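Local coordinates for protein fructuronate-tagaturonate epimerase UxaE from Cohnella laeviribosi in complex with 1 glycerol (Cohnella laeviribosi, PDB 6ILB) that probably catalyses the epimerisation of D-tagaturonate to D-fructuronate, using a divalent metal that is zinc in the crystal, at residues 270-275 and 299-304; 179-184 and 249-254. All blocks are in the same frame, centred on the assembly; numbering follows the deposited sequence.

In the fold
Running from the N terminus, the chain enters contact 2 on barrel strand 178-181, makes a largely helical excursion, and returns on helix 234-259, whose residues 249-254 close this loop against 179-184. Strand 267-271 follows, and contact 1 joins its end to strand 300-302 after a shorter loop through helix 281-293. The two loops are in series, neither nested nor crossed. Strand 267-271 links them, being the sheet neighbour of both 178-181 and 300-302: Ser271 N lies 3.0 Å from Leu181 O, a probable hydrogen bond. Outside the barrel wall, Ile270 CG2 packs 3.7 Å from Met251 CE. Together they tie three consecutive strands of an eight-stranded parallel barrel to one outer helix.

Contact 1. Residues 270-275 and 299-304; sequences ISIDET and FSMAPR
Met301 turns CG away from its own backbone N (chi1 -162°) and bends beyond it, bringing SD to 3.9 Å from Ile270 CB, so that the two side chains run alongside each other on one face of the sheet. Arg304 bends at chi2 (-93°), and its aliphatic part runs alongside the loop 273-275, CG lying close to Asp273 O while CB meets the methyl CG2 of Thr275 at 3.8 Å. Between these ends the backbones pair as parallel strands: Ile270 N donates to Ser300 O, Ala302 N to Ile270 O, and Ile272 N to Ala302 O, each at 3.0 Å. The bond from Ala302 N to Ile270 O is nearly straight (N-H...O 164°). With an alanine in place of Arg304, Asp273 O and Thr275 O would probably lose the CG-to-NE part of the chain beside them, only the CB contact to Thr275 CG2 being kept. Past the paired residues, Asp273 CB rests near Pro303 O, and Ala302 CB approaches Asp273 OD2. Ser300 OG is held by Glu269, the predicted proton donor, while Ile270 and Met301 face helix 281-293. The unit is a right-handed beta-alpha-beta crossover of a TIM barrel; the C-terminal end of its first strand supplies Ser271, and the loop that follows supplies Asp273 and Glu274, to the zinc site completed by His161 and His343.

Contact 2. Residues 179-184 and 249-254; sequences LTLDCS and QFMIYI
Apolar contact between aliphatic groups centres on Leu181, which extends from the end of strand 179-181 toward helix 249-254. Its CD1 lies 3.8 Å from Met251 CA and equally far from Ile254 CB, reaching the helix backbone between two side chains about one turn apart. The second methyl, CD2, approaches Phe250 CE2 at 3.5 Å, oblique to the ring. Phe250 has CG anti to its N (chi1 -174°), which carries the ring out toward this methyl, and one ring face takes Ile254 CG1 from the next helical turn, 3.6 Å above the plane and offset toward the rim. Sulfur contacts form a second group. Cys183 SG sits 3.7 Å from Met251 CG and 3.8 Å from Met251 CE, alongside the extended thioether chain; it also lies at the edge of the Phe250 ring, near its plane, 4.3 Å from CD2. Polar bonds do not join the two segments: Ser184 OG donates to Asp182 OD1, and Ile254 N to Phe250 O along the helix. Outside them, Asp182 OD2 has a salt bridge to Lys163. The strand and helix axes come within 10.8 Å at 151°, the nearly antiparallel seating of an outer helix on a TIM-barrel strand. Joined by methyl, sulfur and ring contacts, this interface depends on shape and burial rather than directed bonds, while Asp182 and Ser184 bond each other and Asp182 also reaches Lys163, away from the helix.

Contact 1. Residues 270-275 and 299-304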
ATOM      1  N   ILE A 270      -8.054   9.099   5.629  1.00 49.28           N
ATOM      2  CA  ILE A 270      -8.460   8.724   6.979  1.00 45.97           C
ATOM      3  C   ILE A 270      -8.932   7.270   6.985  1.00 48.33           C
ATOM      4  O   ILE A 270      -9.859   6.895   6.256  1.00 44.43           O
ATOM      5  CB  ILE A 270      -9.553   9.661   7.504  1.00 44.06           C
ATOM      6  CG1 ILE A 270      -8.947  11.046   7.751  1.00 54.72           C
ATOM      7  CG2 ILE A 270     -10.168   9.099   8.786  1.00 44.01           C
ATOM      8  CD1 ILE A 270      -9.831  12.189   7.300  1.00 53.40           C
ATOM      9  N   SER A 271      -8.321   6.456   7.830  1.00 45.75           N
ATOM     10  CA  SER A 271      -8.662   5.051   7.946  1.00 48.52           C
ATOM     11  C   SER A 271      -9.478   4.834   9.209  1.00 55.39           C
ATOM     12  O   SER A 271      -9.050   5.215  10.303  1.00 63.99           O
ATOM     13  CB  SER A 271      -7.402   4.200   7.978  1.00 56.73           C
ATOM     14  OG  SER A 271      -7.627   3.035   8.726  1.00 61.70           O
ATOM     15  N   ILE A 272     -10.655   4.236   9.059  1.00 54.46           N
ATOM     16  CA  ILE A 272     -11.497   3.940  10.213  1.00 56.16           C
ATOM     17  C   ILE A 272     -12.079   2.536  10.095  1.00 60.09           C
ATOM     18  O   ILE A 272     -13.195   2.287  10.559  1.00 65.51           O
ATOM     19  CB  ILE A 272     -12.630   4.977  10.375  1.00 56.04           C
ATOM     20  CG1 ILE A 272     -13.611   4.919   9.209  1.00 53.93           C
ATOM     21  CG2 ILE A 272     -12.093   6.388  10.471  1.00 56.20           C
ATOM     22  CD1 ILE A 272     -14.807   5.842   9.389  1.00 50.69           C
ATOM     23  N   ASP A 273     -11.343   1.603   9.481  1.00 62.48           N
ATOM     24  CA  ASP A 273     -11.806   0.220   9.365  1.00 69.70           C
ATOM     25  C   ASP A 273     -11.185  -0.706  10.410  1.00 70.20           C
ATOM     26  O   ASP A 273     -11.311  -1.930  10.290  1.00 64.15           O
ATOM     27  CB  ASP A 273     -11.559  -0.317   7.943  1.00 64.91           C
ATOM     28  CG  ASP A 273     -10.095  -0.665   7.664  1.00 58.72           C
ATOM     29  OD1 ASP A 273      -9.415  -1.335   8.462  1.00 72.10           O
ATOM     30  OD2 ASP A 273      -9.610  -0.288   6.594  1.00 61.52           O
ATOM     31  N   GLU A 274     -10.488  -0.148  11.397  1.00 71.90           N
ATOM     32  CA  GLU A 274      -9.938  -0.876  12.544  1.00 72.94           C
ATOM     33  C   GLU A 274     -10.860  -0.710  13.734  1.00 76.67           C
ATOM     34  O   GLU A 274     -10.490  -0.295  14.832  1.00 78.15           O
ATOM     35  CB  GLU A 274      -8.529  -0.403  12.878  1.00 69.36           C
ATOM     36  CG  GLU A 274      -7.624  -0.199  11.675  1.00 72.40           C
ATOM     37  CD  GLU A 274      -7.982   1.059  10.905  1.00 71.95           C
ATOM     38  OE1 GLU A 274      -8.258   0.943   9.695  1.00 77.24           O
ATOM     39  OE2 GLU A 274      -8.022   2.156  11.498  1.00 69.59           O
ATOM     40  N   THR A 275     -12.119  -0.976  13.448  1.00 74.29           N
ATOM     41  CA  THR A 275     -13.175  -1.069  14.431  1.00 73.68           C
ATOM     42  C   THR A 275     -13.760  -2.469  14.325  1.00 72.75           C
ATOM     43  O   THR A 275     -13.902  -3.017  13.225  1.00 77.42           O
ATOM     44  CB  THR A 275     -14.229   0.052  14.210  1.00 71.42           C
ATOM     45  OG1 THR A 275     -15.371  -0.128  15.065  1.00 73.92           O
ATOM     46  CG2 THR A 275     -14.647   0.151  12.758  1.00 63.99           C
ATOM     47  N   PHE A 299      -8.651  13.183   1.183  1.00 42.05           N
ATOM     48  CA  PHE A 299      -8.494  12.484  -0.083  1.00 39.99           C
ATOM     49  C   PHE A 299      -9.409  11.263  -0.132  1.00 47.30           C
ATOM     50  O   PHE A 299     -10.182  11.105  -1.080  1.00 47.39           O
ATOM     51  CB  PHE A 299      -7.024  12.110  -0.249  1.00 42.76           C
ATOM     52  CG  PHE A 299      -6.720  11.114  -1.349  1.00 45.85           C
ATOM     53  CD1 PHE A 299      -6.552  11.525  -2.664  1.00 41.42           C
ATOM     54  CD2 PHE A 299      -6.481   9.780  -1.038  1.00 49.26           C
ATOM     55  CE1 PHE A 299      -6.202  10.617  -3.658  1.00 45.29           C
ATOM     56  CE2 PHE A 299      -6.136   8.860  -2.034  1.00 48.17           C
ATOM     57  CZ  PHE A 299      -5.995   9.281  -3.340  1.00 45.39           C
ATOM     58  N   SER A 300      -9.383  10.419   0.904  1.00 41.74           N
ATOM     59  CA  SER A 300     -10.262   9.259   0.915  1.00 46.85           C
ATOM     60  C   SER A 300     -10.624   8.857   2.341  1.00 47.93           C
ATOM     61  O   SER A 300      -9.997   9.279   3.319  1.00 45.77           O
ATOM     62  CB  SER A 300      -9.632   8.063   0.191  1.00 46.15           C
ATOM     63  OG  SER A 300      -8.410   7.699   0.808  1.00 43.92           O
ATOM     64  N   MET A 301     -11.653   8.019   2.431  1.00 48.27           N
ATOM     65  CA  MET A 301     -12.108   7.417   3.674  1.00 51.24           C
ATOM     66  C   MET A 301     -12.165   5.904   3.511  1.00 46.00           C
ATOM     67  O   MET A 301     -12.747   5.411   2.542  1.00 47.51           O
ATOM     68  CB  MET A 301     -13.487   7.927   4.050  1.00 51.65           C
ATOM     69  CG  MET A 301     -13.815   7.698   5.491  1.00 53.55           C
ATOM     70  SD  MET A 301     -13.220   9.106   6.411  1.00 69.84           S
ATOM     71  CE  MET A 301     -14.685  10.139   6.384  1.00 51.50           C
ATOM     72  N   ALA A 302     -11.582   5.171   4.460  1.00 52.82           N
ATOM     73  CA  ALA A 302     -11.642   3.709   4.467  1.00 54.18           C
ATOM     74  C   ALA A 302     -12.621   3.233   5.529  1.00 51.03           C
ATOM     75  O   ALA A 302     -12.265   3.162   6.709  1.00 49.00           O
ATOM     76  CB  ALA A 302     -10.258   3.107   4.723  1.00 46.17           C
ATOM     77  N   PRO A 303     -13.851   2.897   5.179  1.00 53.46           N
ATOM     78  CA  PRO A 303     -14.753   2.323   6.172  1.00 51.29           C
ATOM     79  C   PRO A 303     -14.536   0.826   6.335  1.00 58.21           C
ATOM     80  O   PRO A 303     -13.902   0.154   5.517  1.00 63.46           O
ATOM     81  CB  PRO A 303     -16.142   2.625   5.610  1.00 50.19           C
ATOM     82  CG  PRO A 303     -15.931   2.721   4.136  1.00 53.58           C
ATOM     83  CD  PRO A 303     -14.519   3.169   3.898  1.00 48.34           C
ATOM     84  N   ARG A 304     -15.046   0.330   7.459  1.00 61.04           N
ATOM     85  CA  ARG A 304     -15.145  -1.096   7.738  1.00 60.53           C
ATOM     86  C   ARG A 304     -16.414  -1.621   7.078  1.00 52.21           C
ATOM     87  O   ARG A 304     -17.518  -1.381   7.571  1.00 55.57           O
ATOM     88  CB  ARG A 304     -15.181  -1.326   9.250  1.00 63.27           C
ATOM     89  CG  ARG A 304     -14.347  -2.497   9.766  1.00 63.38           C
ATOM     90  CD  ARG A 304     -15.166  -3.738   9.861  1.00 61.52           C
ATOM     91  NE  ARG A 304     -14.473  -4.824  10.536  1.00 64.22           N
ATOM     92  CZ  ARG A 304     -14.872  -6.085  10.455  1.00 66.42           C
ATOM     93  NH1 ARG A 304     -15.944  -6.391   9.724  1.00 64.66           N
ATOM     94  NH2 ARG A 304     -14.208  -7.033  11.091  1.00 57.65           N
TER

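Contact 2. Residues 179-184 and 249-254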
ATOM      1  N   LEU A 179      -0.791  10.444   3.072  1.00 44.46           N
ATOM      2  CA  LEU A 179      -0.713  10.015   4.457  1.00 45.40           C
ATOM      3  C   LEU A 179      -2.023   9.377   4.872  1.00 46.52           C
ATOM      4  O   LEU A 179      -3.094   9.966   4.693  1.00 48.00           O
ATOM      5  CB  LEU A 179      -0.387  11.186   5.381  1.00 56.89           C
ATOM      6  CG  LEU A 179       0.827  11.985   4.925  1.00 58.80           C
ATOM      7  CD1 LEU A 179       0.935  13.251   5.737  1.00 66.97           C
ATOM      8  CD2 LEU A 179       2.078  11.131   5.059  1.00 53.19           C
ATOM      9  N   THR A 180      -1.931   8.173   5.422  1.00 48.86           N
ATOM     10  CA  THR A 180      -3.073   7.435   5.935  1.00 45.88           C
ATOM     11  C   THR A 180      -3.036   7.488   7.463  1.00 52.75           C
ATOM     12  O   THR A 180      -2.203   6.829   8.099  1.00 47.38           O
ATOM     13  CB  THR A 180      -3.040   6.004   5.401  1.00 51.27           C
ATOM     14  OG1 THR A 180      -3.044   6.052   3.963  1.00 51.91           O
ATOM     15  CG2 THR A 180      -4.247   5.203   5.891  1.00 48.39           C
ATOM     16  N   LEU A 181      -3.913   8.307   8.043  1.00 50.48           N
ATOM     17  CA  LEU A 181      -4.079   8.332   9.488  1.00 55.13           C
ATOM     18  C   LEU A 181      -4.726   7.043   9.983  1.00 52.02           C
ATOM     19  O   LEU A 181      -5.748   6.608   9.456  1.00 53.78           O
ATOM     20  CB  LEU A 181      -4.948   9.517   9.908  1.00 54.45           C
ATOM     21  CG  LEU A 181      -4.305  10.554  10.820  1.00 57.92           C
ATOM     22  CD1 LEU A 181      -5.380  11.476  11.399  1.00 54.14           C
ATOM     23  CD2 LEU A 181      -3.476   9.868  11.901  1.00 53.80           C
ATOM     24  N   ASP A 182      -4.174   6.470  11.052  1.00 56.99           N
ATOM     25  CA  ASP A 182      -4.694   5.203  11.559  1.00 58.10           C
ATOM     26  C   ASP A 182      -5.900   5.386  12.485  1.00 59.72           C
ATOM     27  O   ASP A 182      -6.953   4.784  12.256  1.00 70.88           O
ATOM     28  CB  ASP A 182      -3.584   4.422  12.251  1.00 60.56           C
ATOM     29  CG  ASP A 182      -3.928   2.965  12.407  1.00 64.86           C
ATOM     30  OD1 ASP A 182      -5.098   2.676  12.730  1.00 61.58           O
ATOM     31  OD2 ASP A 182      -3.039   2.107  12.217  1.00 69.10           O
ATOM     32  N   CYS A 183      -5.774   6.181  13.550  1.00 51.31           N
ATOM     33  CA  CYS A 183      -6.910   6.525  14.421  1.00 59.43           C
ATOM     34  C   CYS A 183      -7.437   5.361  15.262  1.00 60.61           C
ATOM     35  O   CYS A 183      -8.522   5.481  15.843  1.00 60.83           O
ATOM     36  CB  CYS A 183      -8.111   7.102  13.648  1.00 60.60           C
ATOM     37  SG  CYS A 183      -7.810   8.525  12.545  1.00 68.07           S
ATOM     38  N   SER A 184      -6.701   4.249  15.360  1.00 63.39           N
ATOM     39  CA  SER A 184      -7.153   3.101  16.148  1.00 64.20           C
ATOM     40  C   SER A 184      -7.104   3.382  17.641  1.00 63.45           C
ATOM     41  O   SER A 184      -8.016   2.987  18.379  1.00 60.25           O
ATOM     42  CB  SER A 184      -6.294   1.876  15.840  1.00 63.37           C
ATOM     43  OG  SER A 184      -6.822   1.187  14.737  1.00 74.24           O
ATOM     44  N   GLN A 249     -11.461  14.403  16.805  1.00 51.19           N
ATOM     45  CA  GLN A 249     -10.563  15.470  17.236  1.00 50.01           C
ATOM     46  C   GLN A 249      -9.142  15.194  16.773  1.00 49.63           C
ATOM     47  O   GLN A 249      -8.421  16.109  16.356  1.00 52.85           O
ATOM     48  CB  GLN A 249     -10.602  15.624  18.752  1.00 57.75           C
ATOM     49  CG  GLN A 249     -11.957  16.042  19.310  1.00 62.78           C
ATOM     50  CD  GLN A 249     -12.076  15.746  20.801  1.00 68.19           C
ATOM     51  OE1 GLN A 249     -11.137  15.254  21.428  1.00 71.38           O
ATOM     52  NE2 GLN A 249     -13.241  16.025  21.367  1.00 68.42           N
ATOM     53  N   PHE A 250      -8.735  13.928  16.810  1.00 47.80           N
ATOM     54  CA  PHE A 250      -7.394  13.565  16.373  1.00 48.77           C
ATOM     55  C   PHE A 250      -7.194  13.852  14.892  1.00 53.57           C
ATOM     56  O   PHE A 250      -6.152  14.388  14.486  1.00 51.09           O
ATOM     57  CB  PHE A 250      -7.159  12.091  16.661  1.00 53.76           C
ATOM     58  CG  PHE A 250      -5.766  11.644  16.395  1.00 50.95           C
ATOM     59  CD1 PHE A 250      -4.698  12.310  16.954  1.00 51.67           C
ATOM     60  CD2 PHE A 250      -5.523  10.538  15.594  1.00 56.53           C
ATOM     61  CE1 PHE A 250      -3.401  11.897  16.715  1.00 50.06           C
ATOM     62  CE2 PHE A 250      -4.225  10.120  15.352  1.00 59.84           C
ATOM     63  CZ  PHE A 250      -3.163  10.807  15.916  1.00 54.43           C
ATOM     64  N   MET A 251      -8.180  13.493  14.063  1.00 50.90           N
ATOM     65  CA  MET A 251      -8.067  13.788  12.639  1.00 51.72           C
ATOM     66  C   MET A 251      -7.899  15.283  12.416  1.00 50.35           C
ATOM     67  O   MET A 251      -7.058  15.706  11.618  1.00 51.25           O
ATOM     68  CB  MET A 251      -9.282  13.257  11.876  1.00 43.84           C
ATOM     69  CG  MET A 251      -9.542  11.759  12.035  1.00 47.88           C
ATOM     70  SD  MET A 251     -11.267  11.390  11.606  1.00 55.41           S
ATOM     71  CE  MET A 251     -11.423   9.713  12.202  1.00 43.36           C
ATOM     72  N   ILE A 252      -8.663  16.098  13.147  1.00 46.78           N
ATOM     73  CA  ILE A 252      -8.593  17.543  12.977  1.00 49.14           C
ATOM     74  C   ILE A 252      -7.241  18.084  13.452  1.00 55.93           C
ATOM     75  O   ILE A 252      -6.620  18.920  12.784  1.00 55.00           O
ATOM     76  CB  ILE A 252      -9.783  18.201  13.706  1.00 55.05           C
ATOM     77  CG1 ILE A 252     -11.098  17.799  13.030  1.00 57.70           C
ATOM     78  CG2 ILE A 252      -9.666  19.720  13.711  1.00 58.13           C
ATOM     79  CD1 ILE A 252     -12.363  18.229  13.759  1.00 47.85           C
ATOM     80  N   TYR A 253      -6.754  17.612  14.603  1.00 52.78           N
ATOM     81  CA  TYR A 253      -5.468  18.089  15.105  1.00 51.24           C
ATOM     82  C   TYR A 253      -4.322  17.697  14.168  1.00 52.16           C
ATOM     83  O   TYR A 253      -3.396  18.490  13.933  1.00 47.62           O
ATOM     84  CB  TYR A 253      -5.252  17.550  16.525  1.00 59.45           C
ATOM     85  CG  TYR A 253      -3.815  17.493  17.015  1.00 52.84           C
ATOM     86  CD1 TYR A 253      -3.213  18.608  17.578  1.00 52.56           C
ATOM     87  CD2 TYR A 253      -3.078  16.313  16.938  1.00 57.92           C
ATOM     88  CE1 TYR A 253      -1.910  18.561  18.033  1.00 63.48           C
ATOM     89  CE2 TYR A 253      -1.765  16.252  17.383  1.00 57.52           C
ATOM     90  CZ  TYR A 253      -1.190  17.382  17.936  1.00 65.60           C
ATOM     91  OH  TYR A 253       0.112  17.346  18.390  1.00 66.34           O
ATOM     92  N   ILE A 254      -4.361  16.479  13.625  1.00 49.43           N
ATOM     93  CA  ILE A 254      -3.324  16.075  12.679  1.00 52.62           C
ATOM     94  C   ILE A 254      -3.371  16.958  11.438  1.00 55.98           C
ATOM     95  O   ILE A 254      -2.342  17.488  10.987  1.00 50.60           O
ATOM     96  CB  ILE A 254      -3.467  14.587  12.316  1.00 51.37           C
ATOM     97  CG1 ILE A 254      -3.186  13.708  13.545  1.00 55.57           C
ATOM     98  CG2 ILE A 254      -2.540  14.239  11.171  1.00 48.17           C
ATOM     99  CD1 ILE A 254      -1.889  14.021  14.230  1.00 55.70           C
TER